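Local coordinates for protein mRNA transport regulator MTR2 (Candida albicans, PDB 1Q42) that affects the transport of mRNA from the nucleus to the cytoplasm and interacts with the export factor Mex67, at residues A[30-35]-A[63-68]. Numbering follows the deposited sequence.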
loop_
_atom_site.group_PDB
_atom_site.type_symbol
_atom_site.label_atom_id
_atom_site.label_comp_id
_atom_site.label_asym_id
_atom_site.label_seq_id
_atom_site.Cartn_x
_atom_site.Cartn_y
_atom_site.Cartn_z
ATOM N N GLU A 30 0.706 -3.106 15.036
ATOM C CA GLU A 30 1.850 -3.582 14.251
ATOM C C GLU A 30 1.491 -4.660 13.211
ATOM O O GLU A 30 1.929 -4.570 12.069
ATOM C CB GLU A 30 3.001 -4.047 15.139
ATOM C CG GLU A 30 4.258 -4.413 14.359
ATOM C CD GLU A 30 5.516 -4.449 15.215
ATOM O OE1 GLU A 30 5.540 -3.817 16.298
ATOM O OE2 GLU A 30 6.493 -5.113 14.799
ATOM N N PRO A 31 0.725 -5.685 13.588
ATOM C CA PRO A 31 0.247 -6.662 12.599
ATOM C C PRO A 31 -0.581 -6.032 11.481
ATOM O O PRO A 31 -0.424 -6.453 10.337
ATOM C CB PRO A 31 -0.606 -7.643 13.423
ATOM C CG PRO A 31 -0.330 -7.356 14.842
ATOM C CD PRO A 31 0.269 -6.007 14.953
ATOM N N PHE A 32 -1.427 -5.046 11.797
ATOM C CA PHE A 32 -2.217 -4.357 10.771
ATOM C C PHE A 32 -1.324 -3.658 9.754
ATOM O O PHE A 32 -1.555 -3.774 8.554
ATOM C CB PHE A 32 -3.175 -3.334 11.387
ATOM C CG PHE A 32 -3.647 -2.283 10.408
ATOM C CD1 PHE A 32 -4.477 -2.629 9.345
ATOM C CD2 PHE A 32 -3.265 -0.955 10.549
ATOM C CE1 PHE A 32 -4.920 -1.661 8.432
ATOM C CE2 PHE A 32 -3.708 0.012 9.640
ATOM C CZ PHE A 32 -4.531 -0.351 8.583
ATOM N N LEU A 33 -0.312 -2.944 10.232
ATOM C CA LEU A 33 0.610 -2.232 9.332
ATOM C C LEU A 33 1.387 -3.192 8.451
ATOM O O LEU A 33 1.597 -2.925 7.268
ATOM C CB LEU A 33 1.577 -1.336 10.113
ATOM C CG LEU A 33 0.945 -0.168 10.863
ATOM C CD1 LEU A 33 2.009 0.621 11.630
ATOM C CD2 LEU A 33 0.158 0.770 9.928
ATOM N N LYS A 34 1.810 -4.313 9.022
ATOM C CA LYS A 34 2.546 -5.312 8.255
ATOM C C LYS A 34 1.676 -5.933 7.165
ATOM O O LYS A 34 2.145 -6.153 6.049
ATOM C CB LYS A 34 3.160 -6.355 9.185
ATOM C CG LYS A 34 4.314 -5.766 9.968
ATOM C CD LYS A 34 4.880 -6.716 11.000
ATOM C CE LYS A 34 6.312 -6.324 11.337
ATOM N NZ LYS A 34 6.798 -6.954 12.587
ATOM N N ARG A 35 0.405 -6.156 7.466
ATOM C CA ARG A 35 -0.542 -6.665 6.479
ATOM C C ARG A 35 -0.779 -5.656 5.344
ATOM O O ARG A 35 -0.829 -6.022 4.171
ATOM C CB ARG A 35 -1.879 -7.003 7.133
ATOM C CG ARG A 35 -1.917 -8.343 7.800
ATOM C CD ARG A 35 -3.319 -8.765 8.190
ATOM N NE ARG A 35 -3.785 -8.050 9.376
ATOM C CZ ARG A 35 -4.772 -7.158 9.416
ATOM N NH1 ARG A 35 -5.450 -6.806 8.320
ATOM N NH2 ARG A 35 -5.083 -6.597 10.580
ATOM N N GLY A 63 -3.175 -2.737 -1.687
ATOM C CA GLY A 63 -3.795 -1.813 -0.753
ATOM C C GLY A 63 -5.257 -2.130 -0.459
ATOM O O GLY A 63 -6.102 -1.238 -0.364
ATOM N N SER A 64 -5.575 -3.412 -0.317
ATOM C CA SER A 64 -6.978 -3.823 -0.251
ATOM C C SER A 64 -7.732 -3.267 0.959
ATOM O O SER A 64 -8.975 -3.205 0.941
ATOM C CB SER A 64 -7.101 -5.345 -0.255
ATOM O OG SER A 64 -6.432 -5.891 0.854
ATOM N N ASN A 65 -7.010 -2.860 2.002
ATOM C CA ASN A 65 -7.672 -2.283 3.178
ATOM C C ASN A 65 -8.169 -0.845 2.979
ATOM O O ASN A 65 -8.848 -0.290 3.847
ATOM C CB ASN A 65 -6.767 -2.359 4.403
ATOM C CG ASN A 65 -6.483 -3.793 4.839
ATOM O OD1 ASN A 65 -5.338 -4.225 4.824
ATOM N ND2 ASN A 65 -7.528 -4.530 5.225
ATOM N N LEU A 66 -7.841 -0.242 1.838
ATOM C CA LEU A 66 -8.350 1.080 1.508
ATOM C C LEU A 66 -9.847 1.030 1.290
ATOM O O LEU A 66 -10.360 0.077 0.722
ATOM C CB LEU A 66 -7.683 1.610 0.246
ATOM C CG LEU A 66 -6.213 1.984 0.354
ATOM C CD1 LEU A 66 -5.619 2.127 -1.056
ATOM C CD2 LEU A 66 -6.042 3.281 1.143
ATOM N N LYS A 67 -10.545 2.061 1.755
ATOM C CA LYS A 67 -11.943 2.261 1.400
ATOM C C LYS A 67 -12.046 2.765 -0.038
ATOM O O LYS A 67 -11.186 3.498 -0.518
ATOM C CB LYS A 67 -12.605 3.262 2.361
ATOM C CG LYS A 67 -12.805 2.707 3.747
ATOM C CD LYS A 67 -13.675 3.618 4.606
ATOM C CE LYS A 67 -13.745 3.107 6.027
ATOM N NZ LYS A 67 -14.771 3.798 6.842
ATOM N N ARG A 68 -13.118 2.370 -0.723
ATOM C CA ARG A 68 -13.378 2.829 -2.076
ATOM C C ARG A 68 -13.283 4.360 -2.191
ATOM O O ARG A 68 -12.691 4.871 -3.145
ATOM C CB ARG A 68 -14.753 2.309 -2.554
ATOM C CG ARG A 68 -14.875 2.204 -4.045
ATOM C CD ARG A 68 -15.216 0.816 -4.620
ATOM N NE ARG A 68 -14.197 -0.220 -4.376
ATOM C CZ ARG A 68 -13.016 -0.357 -5.019
ATOM N NH1 ARG A 68 -12.616 0.490 -5.966
ATOM N NH2 ARG A 68 -12.219 -1.366 -4.693
#
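Arg35 of the helix and Asn65 of the turn are the closest CA pair, with 9.0 Å between Arg35 CA and Asn65 CA. Residues 30-35 lie within helix 29-40. Residues 63-66 form a type I beta turn that leads into the short strand 66-67, and Leu66 N bonds to Gly63 O at 3.0 Å. Only side chains bridge the gap. Asn65 points its CB toward the helix, and its amide reaches both Phe32 and Arg35. Asn65 OD1 lies 4.4 Å from Phe32 CE1. The same oxygen is 4.3 Å from Arg35 NH1, too far for a hydrogen bond. Phe32 has CG anti to its backbone N (chi1 160°), which carries the ring out from the helix. There it also packs on Leu170, Val172 and Ile183 of the sheet. The hydrogen bonds of Asn65 and Arg35 side chains go to the loop before strand 183-192. Asn65 ND2 binds Gly180 O, and Arg35 NH2 binds Val176 O. Backbone hydrogen bonds of Asn65 with Ile182 and Ile183 tie the turn to the start of that strand. The contact thus joins helix 29-40 to the turn paired with the start of strand 183-192, an inner strand of the curved sheet in this NTF2-like fold. It is loose van der Waals packing of a buried amide, whose orientation is probably set by Gly180 rather than by the helix.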